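Local coordinates for squalene synthase HpnC (Alicyclobacillus acidocaldarius subsp. acidocaldarius, PDB 4HD1), which probably joins isoprenyl diphosphates head to head on the way to squalene, at residues Arg204-Asp207 / Gly208-Arg211; Leu69-Tyr72 / Glu73-Arg77; Val167-His170 / Met171-Ile174; Tyr122-Trp125 / Glu126-Arg129. All blocks are in the same frame, centred on the assembly; numbering follows the deposited sequence.

Interaction 1: Arg204-Asp207 / Gly208-Arg211; sequences RATD and GVRR
With chi1 at 66°, T206 places OG1 between its own backbone N and carbonyl carbon, turned to V209, while R210 sends an extended chain from CG to NE back toward A205. T206 OG1 accepts from V209 N at 3.3 Å, and the bond is almost straight. From R210, NE donates to A205 O at 3.1 Å; the oxygen lies at the edge of the guanidinium, in its plane, yet the donor stands 38° above the plane of the carbonyl. The aliphatic part of the same arginine passes beside T206 O, which is also the acceptor for R210 N at 3.0 Å.

This is a threonine N-cap: T206 sits just before helix 207-227 and supplies a side-chain acceptor to an amide of the first turn. Ahead of it A205 centres an inverse gamma turn, closed by a weak bond from T206 N to R204 O. V209, the buried member, crosses T206 at about a right angle and sets CG2 3.3 Å from R204 O. The residues before the cap are also tied down, since R204 forms a salt bridge with D199, which T206 and V209 touch as well. On the exposed side, R211 NH1 comes within 3.4 Å of D207 CB at the guanidinium edge. The D207 carboxylate stays beyond salt-bridge range of R211, with OD2 4.2 Å from NH1 and the two planar groups 77° apart.

Interaction 2: Leu69-Tyr72 / Glu73-Arg77; sequences LDAY and EEELR
Regular alpha-helical bonding joins L69-Y72 to E73-R77: the amides of E73, E74, E75 and L76 each donate to the carbonyl four residues back, the shortest being E73 N to L69 O at 2.8 Å. Upon this turn the acidic side chains part company. E73 keeps CG anti to its backbone N (chi1 -177°) and runs out extended, so that OE1 forms a salt bridge with R77 NH1 at 2.9 Å, one turn on. Its other oxygen, OE2, pairs with R114, which also takes D70. E75 instead leans back over the preceding turn. E75 OE2 stops 3.2 Å from A71 O, two acceptors and so not counted as a bond, and E75 OE1 approaches Y72 CD1 obliquely at 4.0 Å, the ring and carboxylate planes 67° apart. Trimming E75 to an alanine would remove the carboxylate beside Y72 CD1 and would probably leave a gap there, with F50 and F89 still holding the ring. Y72 OH hydrogen-bonds to F50 O. The turn belongs to helix 65-81, with Y72 and L76 facing helix 41-56, E75 and L76 reaching helix 87-99, and L69 and R77 resting on helix 104-118.

Interaction 3: Val167-His170 / Met171-Ile174; sequences VANH and MQDI
M171, built as selenomethionine, reaches back along its helix to V167 and H170. Its CB lies 3.6 Å from V167 O, the carbonyl that accepts from M171 N. M171 CG comes closer to that oxygen and runs beside V167 CG1 at 4.1 Å, the two side chains pointing the same way. The chain bends about CB-CG (chi2 -52°) and again about CG-SE, which brings M171 CE to 3.5 Å from H170 CB. On another side of the helix Q172 NE2 makes a weak bond to N169 OD1, the two amide planes 61° apart.

D173 N donates to H170 O at 3.0 Å, three residues back and from 66° above the carbonyl plane, while I174 N meets the same oxygen at a poor angle. D173 occupies the N-cap position of helix 174-179, but its side chain makes no capping bond. Instead it folds over N169 O, with D173 OD2 at 3.2 Å though both are acceptors. N169 and D173 fall in a sequence resembling the second aspartate-rich motif of this family, which in relatives helps bind the diphosphate through magnesium ions. Replacing D173 with a leucine would take away the carboxylate beside N169 O and would probably cost any metal site here one acidic ligand.

H170 stacks on Y184 and touches helix 125-135; A168, N169, M171 and Q172 lean on helix 236-257, while V167 and M171 also reach helix 207-227.

Interaction 4: Tyr122-Trp125 / Glu126-Arg129; sequences YDTW and EDLR
T124 O is gripped by two amides: L128 N donates at 3.2 Å, and D127 N adds a weak bond. The same stretch starts helix 125-135 with a capping box formed by T124 and D127, in which T124 is the N-cap. T124 OG1 accepts weakly from D127 N at 3.4 Å, and in return T124 N donates, also weakly, to D127 OD2 at 3.3 Å. Although each of these bonds is modest, the reciprocal pair helps hold the two side chains across the first turn, where they cross obliquely. Y122 meets D127 as well: the edge of its ring faces D127 CB, with Y122 CD1 at 3.9 Å.

One residue on, R129 N donates to W125 O at 2.8 Å in a nearly straight bond. W125 has CG anti to its backbone N (chi1 167°), which lays the indole alongside the helix; R129 CB covers one face of it. The guanidinium of R129 stands almost perpendicular to the indole, at 85°, its edge turned to CZ2. It is R219, from helix 207-227, that makes a cation-pi contact with W125. L128 CD2 approaches W125 CZ3 obliquely, at 4.3 Å.

Interactions 3 and 4 touch directly: V167 CG2 packs on W125 CH2 at 3.8 Å and H170 CD2 on L128 CD1 at 4.0 Å, so helix 152-172 rests on the start of helix 125-135. Interaction 1 lies close by, its centre 15 Å from that of interaction 3, and the helix it caps, 207-227, later supplies E216, which M171 and W125 both touch. Threonine caps thus open two of the helices that meet around 167-174, the segment resembling the diphosphate-binding motif of the family. Interaction 2 stands apart across the all-helical fold, about 30 Å from interaction 3 and 43 Å from interaction 1, centre to centre.

Interaction 1: Arg204-Asp207 / Gly208-Arg211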
# COMPACT_ATOMS: atom_id res chain seq x y z
N ARG A 204 5.17 -20.85 -17.68
CA ARG A 204 6.41 -21.12 -18.40
C ARG A 204 7.38 -19.98 -18.22
O ARG A 204 7.10 -18.85 -18.62
CB ARG A 204 6.14 -21.31 -19.89
CG ARG A 204 5.56 -22.65 -20.28
CD ARG A 204 5.52 -22.77 -21.79
NE ARG A 204 4.71 -21.72 -22.40
CZ ARG A 204 3.51 -21.92 -22.95
NH1 ARG A 204 2.98 -23.13 -22.99
NH2 ARG A 204 2.85 -20.89 -23.47
N ALA A 205 8.53 -20.27 -17.62
CA ALA A 205 9.57 -19.28 -17.44
C ALA A 205 10.52 -19.28 -18.63
O ALA A 205 11.68 -19.68 -18.52
CB ALA A 205 10.33 -19.52 -16.14
N THR A 206 10.01 -18.83 -19.77
CA THR A 206 10.82 -18.73 -20.99
C THR A 206 11.85 -17.62 -20.81
O THR A 206 11.80 -16.88 -19.83
CB THR A 206 9.95 -18.44 -22.24
OG1 THR A 206 9.35 -17.15 -22.13
CG2 THR A 206 8.86 -19.50 -22.41
N ASP A 207 12.78 -17.52 -21.75
CA ASP A 207 13.79 -16.45 -21.74
C ASP A 207 13.15 -15.06 -21.81
O ASP A 207 13.65 -14.12 -21.19
CB ASP A 207 14.80 -16.64 -22.88
CG ASP A 207 15.98 -17.50 -22.47
OD1 ASP A 207 16.29 -17.59 -21.26
OD2 ASP A 207 16.63 -18.08 -23.36
N GLY A 208 12.06 -14.95 -22.56
CA GLY A 208 11.30 -13.70 -22.65
C GLY A 208 10.69 -13.32 -21.32
O GLY A 208 10.80 -12.16 -20.89
N VAL A 209 10.06 -14.30 -20.67
CA VAL A 209 9.49 -14.13 -19.33
C VAL A 209 10.54 -13.64 -18.34
O VAL A 209 10.33 -12.65 -17.65
CB VAL A 209 8.82 -15.43 -18.83
CG1 VAL A 209 8.51 -15.36 -17.34
CG2 VAL A 209 7.55 -15.72 -19.61
N ARG A 210 11.68 -14.34 -18.30
CA ARG A 210 12.77 -14.02 -17.37
C ARG A 210 13.35 -12.62 -17.60
O ARG A 210 13.68 -11.92 -16.64
CB ARG A 210 13.87 -15.08 -17.44
CG ARG A 210 13.47 -16.41 -16.81
CD ARG A 210 14.45 -17.51 -17.17
NE ARG A 210 14.04 -18.81 -16.63
CZ ARG A 210 14.49 -19.33 -15.49
NH1 ARG A 210 15.38 -18.68 -14.75
NH2 ARG A 210 14.05 -20.52 -15.09
N ARG A 211 13.48 -12.23 -18.87
CA ARG A 211 13.95 -10.89 -19.23
C ARG A 211 12.94 -9.80 -18.88
O ARG A 211 13.32 -8.69 -18.52
CB ARG A 211 14.30 -10.81 -20.71
CG ARG A 211 15.66 -11.40 -21.05
CD ARG A 211 16.02 -11.19 -22.51
NE ARG A 211 17.35 -11.71 -22.82
CZ ARG A 211 17.61 -12.96 -23.19
NH1 ARG A 211 16.63 -13.84 -23.33
NH2 ARG A 211 18.86 -13.32 -23.44

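Interaction 2: Leu69-Tyr72 / Glu73-Arg77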
# COMPACT_ATOMS: atom_id res chain seq x y z
N LEU A 69 -18.58 0.31 -1.10
CA LEU A 69 -17.49 1.28 -1.19
C LEU A 69 -18.00 2.71 -1.17
O LEU A 69 -17.37 3.58 -0.55
CB LEU A 69 -16.64 1.04 -2.44
CG LEU A 69 -15.71 -0.17 -2.47
CD1 LEU A 69 -15.12 -0.30 -3.86
CD2 LEU A 69 -14.61 -0.09 -1.43
N ASP A 70 -19.13 2.95 -1.84
CA ASP A 70 -19.79 4.25 -1.81
C ASP A 70 -20.22 4.63 -0.40
O ASP A 70 -20.06 5.78 0.01
CB ASP A 70 -21.01 4.27 -2.75
CG ASP A 70 -20.63 4.35 -4.22
OD1 ASP A 70 -19.43 4.24 -4.56
OD2 ASP A 70 -21.55 4.51 -5.05
N ALA A 71 -20.76 3.67 0.34
CA ALA A 71 -21.16 3.89 1.73
C ALA A 71 -19.94 4.12 2.60
O ALA A 71 -19.97 4.94 3.53
CB ALA A 71 -21.98 2.71 2.25
N TYR A 72 -18.85 3.42 2.28
CA TYR A 72 -17.60 3.54 3.03
C TYR A 72 -16.97 4.91 2.76
O TYR A 72 -16.37 5.51 3.66
CB TYR A 72 -16.65 2.41 2.65
CG TYR A 72 -15.55 2.14 3.65
CD1 TYR A 72 -15.80 1.43 4.83
CD2 TYR A 72 -14.25 2.58 3.41
CE1 TYR A 72 -14.78 1.18 5.74
CE2 TYR A 72 -13.22 2.33 4.31
CZ TYR A 72 -13.49 1.63 5.47
OH TYR A 72 -12.46 1.39 6.36
N GLU A 73 -17.12 5.38 1.53
CA GLU A 73 -16.67 6.72 1.15
C GLU A 73 -17.50 7.79 1.87
O GLU A 73 -16.97 8.83 2.27
CB GLU A 73 -16.75 6.88 -0.37
CG GLU A 73 -16.23 8.21 -0.89
CD GLU A 73 -16.15 8.25 -2.40
OE1 GLU A 73 -16.69 9.21 -2.99
OE2 GLU A 73 -15.54 7.33 -2.99
N GLU A 74 -18.80 7.52 2.03
CA GLU A 74 -19.70 8.37 2.80
C GLU A 74 -19.25 8.52 4.25
O GLU A 74 -19.25 9.64 4.79
CB GLU A 74 -21.14 7.85 2.75
CG GLU A 74 -21.89 8.22 1.48
CD GLU A 74 -21.82 9.71 1.18
OE1 GLU A 74 -22.14 10.52 2.08
OE2 GLU A 74 -21.44 10.07 0.05
N GLU A 75 -18.90 7.40 4.88
CA GLU A 75 -18.38 7.39 6.25
C GLU A 75 -17.09 8.21 6.34
O GLU A 75 -16.93 9.03 7.25
CB GLU A 75 -18.14 5.95 6.72
CG GLU A 75 -19.43 5.18 7.04
CD GLU A 75 -19.31 3.67 6.88
OE1 GLU A 75 -18.38 3.07 7.47
OE2 GLU A 75 -20.16 3.07 6.18
N LEU A 76 -16.20 8.01 5.37
CA LEU A 76 -14.94 8.75 5.30
C LEU A 76 -15.18 10.26 5.23
O LEU A 76 -14.55 11.01 5.98
CB LEU A 76 -14.11 8.27 4.10
CG LEU A 76 -12.68 8.78 3.86
CD1 LEU A 76 -12.68 10.09 3.07
CD2 LEU A 76 -11.85 8.90 5.13
N ARG A 77 -16.08 10.69 4.35
CA ARG A 77 -16.41 12.11 4.23
C ARG A 77 -17.03 12.68 5.52
O ARG A 77 -16.76 13.82 5.89
CB ARG A 77 -17.32 12.38 3.03
CG ARG A 77 -16.80 11.82 1.72
CD ARG A 77 -17.57 12.37 0.53
NE ARG A 77 -16.76 13.31 -0.22
CZ ARG A 77 -16.06 13.00 -1.31
NH1 ARG A 77 -16.10 11.76 -1.80
NH2 ARG A 77 -15.34 13.93 -1.92

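Interaction 3: Val167-His170 / Met171-Ile174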
# COMPACT_ATOMS: atom_id res chain seq x y z
N VAL A 167 5.57 -3.13 -6.67
CA VAL A 167 6.08 -3.88 -7.82
C VAL A 167 6.87 -5.10 -7.36
O VAL A 167 6.60 -6.22 -7.80
CB VAL A 167 6.89 -3.00 -8.80
CG1 VAL A 167 7.53 -3.87 -9.88
CG2 VAL A 167 5.98 -1.96 -9.45
N ALA A 168 7.82 -4.90 -6.45
CA ALA A 168 8.59 -6.01 -5.87
C ALA A 168 7.67 -7.14 -5.40
O ALA A 168 7.92 -8.32 -5.69
CB ALA A 168 9.48 -5.53 -4.73
N ASN A 169 6.61 -6.77 -4.68
CA ASN A 169 5.62 -7.74 -4.20
C ASN A 169 4.82 -8.41 -5.31
O ASN A 169 4.59 -9.62 -5.25
CB ASN A 169 4.69 -7.10 -3.18
CG ASN A 169 5.33 -6.99 -1.82
OD1 ASN A 169 5.62 -8.00 -1.18
ND2 ASN A 169 5.58 -5.77 -1.38
N HIS A 170 4.40 -7.64 -6.31
CA HIS A 170 3.75 -8.22 -7.49
C HIS A 170 4.62 -9.27 -8.13
O HIS A 170 4.14 -10.36 -8.47
CB HIS A 170 3.42 -7.14 -8.53
CG HIS A 170 2.18 -6.35 -8.21
ND1 HIS A 170 1.09 -6.89 -7.64
CD2 HIS A 170 1.87 -5.00 -8.45
CE1 HIS A 170 0.14 -5.94 -7.49
NE2 HIS A 170 0.62 -4.79 -7.99
N MSE A 171 5.90 -8.97 -8.29
CA MSE A 171 6.82 -9.86 -9.00
C MSE A 171 7.08 -11.17 -8.26
O MSE A 171 7.12 -12.23 -8.89
CB MSE A 171 8.13 -9.14 -9.34
CG MSE A 171 7.97 -7.96 -10.29
SE MSE A 171 6.99 -8.34 -11.95
CE MSE A 171 5.20 -7.70 -11.47
N GLN A 172 7.22 -11.12 -6.94
CA GLN A 172 7.37 -12.35 -6.17
C GLN A 172 6.04 -13.12 -6.02
O GLN A 172 6.04 -14.24 -5.53
CB GLN A 172 8.00 -12.07 -4.80
CG GLN A 172 7.05 -11.48 -3.78
CD GLN A 172 7.51 -11.68 -2.34
OE1 GLN A 172 8.52 -12.33 -2.08
NE2 GLN A 172 6.74 -11.14 -1.40
N ASP A 173 4.93 -12.51 -6.46
CA ASP A 173 3.60 -13.11 -6.27
C ASP A 173 2.86 -13.42 -7.58
O ASP A 173 1.63 -13.48 -7.58
CB ASP A 173 2.72 -12.20 -5.40
CG ASP A 173 3.14 -12.18 -3.94
OD1 ASP A 173 3.91 -13.06 -3.50
OD2 ASP A 173 2.69 -11.27 -3.22
N ILE A 174 3.59 -13.64 -8.66
CA ILE A 174 2.98 -13.98 -9.95
C ILE A 174 2.06 -15.21 -9.82
O ILE A 174 0.94 -15.21 -10.33
CB ILE A 174 4.04 -14.23 -11.06
CG1 ILE A 174 5.04 -13.07 -11.17
CG2 ILE A 174 3.37 -14.48 -12.41
CD1 ILE A 174 4.44 -11.74 -11.58

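Interaction 4: Tyr122-Trp125 / Glu126-Arg129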
# COMPACT_ATOMS: atom_id res chain seq x y z
N TYR A 122 -2.87 -5.95 -17.19
CA TYR A 122 -2.33 -4.61 -17.46
C TYR A 122 -1.59 -4.54 -18.79
O TYR A 122 -0.72 -5.38 -19.09
CB TYR A 122 -1.47 -4.12 -16.28
CG TYR A 122 -2.30 -3.76 -15.06
CD1 TYR A 122 -2.71 -2.45 -14.83
CD2 TYR A 122 -2.72 -4.75 -14.16
CE1 TYR A 122 -3.49 -2.12 -13.73
CE2 TYR A 122 -3.51 -4.43 -13.07
CZ TYR A 122 -3.89 -3.12 -12.86
OH TYR A 122 -4.67 -2.82 -11.77
N ASP A 123 -1.94 -3.55 -19.60
CA ASP A 123 -1.37 -3.38 -20.93
C ASP A 123 0.08 -2.88 -20.92
O ASP A 123 0.95 -3.48 -21.55
CB ASP A 123 -2.25 -2.43 -21.75
CG ASP A 123 -2.21 -2.72 -23.22
OD1 ASP A 123 -1.19 -2.43 -23.87
OD2 ASP A 123 -3.23 -3.25 -23.73
N THR A 124 0.32 -1.78 -20.20
CA THR A 124 1.64 -1.15 -20.18
C THR A 124 2.16 -0.89 -18.77
O THR A 124 1.41 -0.99 -17.79
CB THR A 124 1.68 0.19 -20.98
OG1 THR A 124 0.86 1.17 -20.33
CG2 THR A 124 1.20 -0.01 -22.42
N TRP A 125 3.44 -0.57 -18.68
CA TRP A 125 4.07 -0.16 -17.43
C TRP A 125 3.38 1.05 -16.84
O TRP A 125 3.21 1.13 -15.63
CB TRP A 125 5.55 0.12 -17.63
CG TRP A 125 6.18 0.85 -16.47
CD1 TRP A 125 6.60 2.18 -16.42
CD2 TRP A 125 6.46 0.32 -15.13
NE1 TRP A 125 7.11 2.49 -15.19
CE2 TRP A 125 7.06 1.42 -14.37
CE3 TRP A 125 6.29 -0.92 -14.51
CZ2 TRP A 125 7.45 1.27 -13.05
CZ3 TRP A 125 6.69 -1.06 -13.18
CH2 TRP A 125 7.26 0.01 -12.47
N GLU A 126 2.97 1.98 -17.70
CA GLU A 126 2.26 3.19 -17.28
C GLU A 126 0.93 2.86 -16.59
O GLU A 126 0.56 3.53 -15.62
CB GLU A 126 2.01 4.14 -18.46
CG GLU A 126 3.23 4.93 -18.89
CD GLU A 126 4.28 4.09 -19.62
OE1 GLU A 126 3.90 3.23 -20.45
OE2 GLU A 126 5.48 4.30 -19.37
N ASP A 127 0.24 1.83 -17.08
CA ASP A 127 -1.00 1.36 -16.48
C ASP A 127 -0.77 0.78 -15.09
O ASP A 127 -1.53 1.08 -14.16
CB ASP A 127 -1.70 0.34 -17.37
CG ASP A 127 -2.12 0.92 -18.72
OD1 ASP A 127 -2.25 2.16 -18.83
OD2 ASP A 127 -2.32 0.13 -19.67
N LEU A 128 0.27 -0.03 -14.94
CA LEU A 128 0.62 -0.60 -13.64
C LEU A 128 1.06 0.50 -12.67
O LEU A 128 0.57 0.56 -11.53
CB LEU A 128 1.70 -1.67 -13.78
CG LEU A 128 2.10 -2.38 -12.48
CD1 LEU A 128 0.89 -2.99 -11.80
CD2 LEU A 128 3.18 -3.42 -12.72
N ARG A 129 1.95 1.38 -13.12
CA ARG A 129 2.36 2.55 -12.35
C ARG A 129 1.13 3.31 -11.87
O ARG A 129 1.04 3.67 -10.70
CB ARG A 129 3.26 3.46 -13.20
CG ARG A 129 3.73 4.72 -12.50
CD ARG A 129 5.19 4.62 -12.09
NE ARG A 129 5.65 5.88 -11.52
CZ ARG A 129 6.92 6.27 -11.43
NH1 ARG A 129 7.89 5.49 -11.89
NH2 ARG A 129 7.22 7.44 -10.90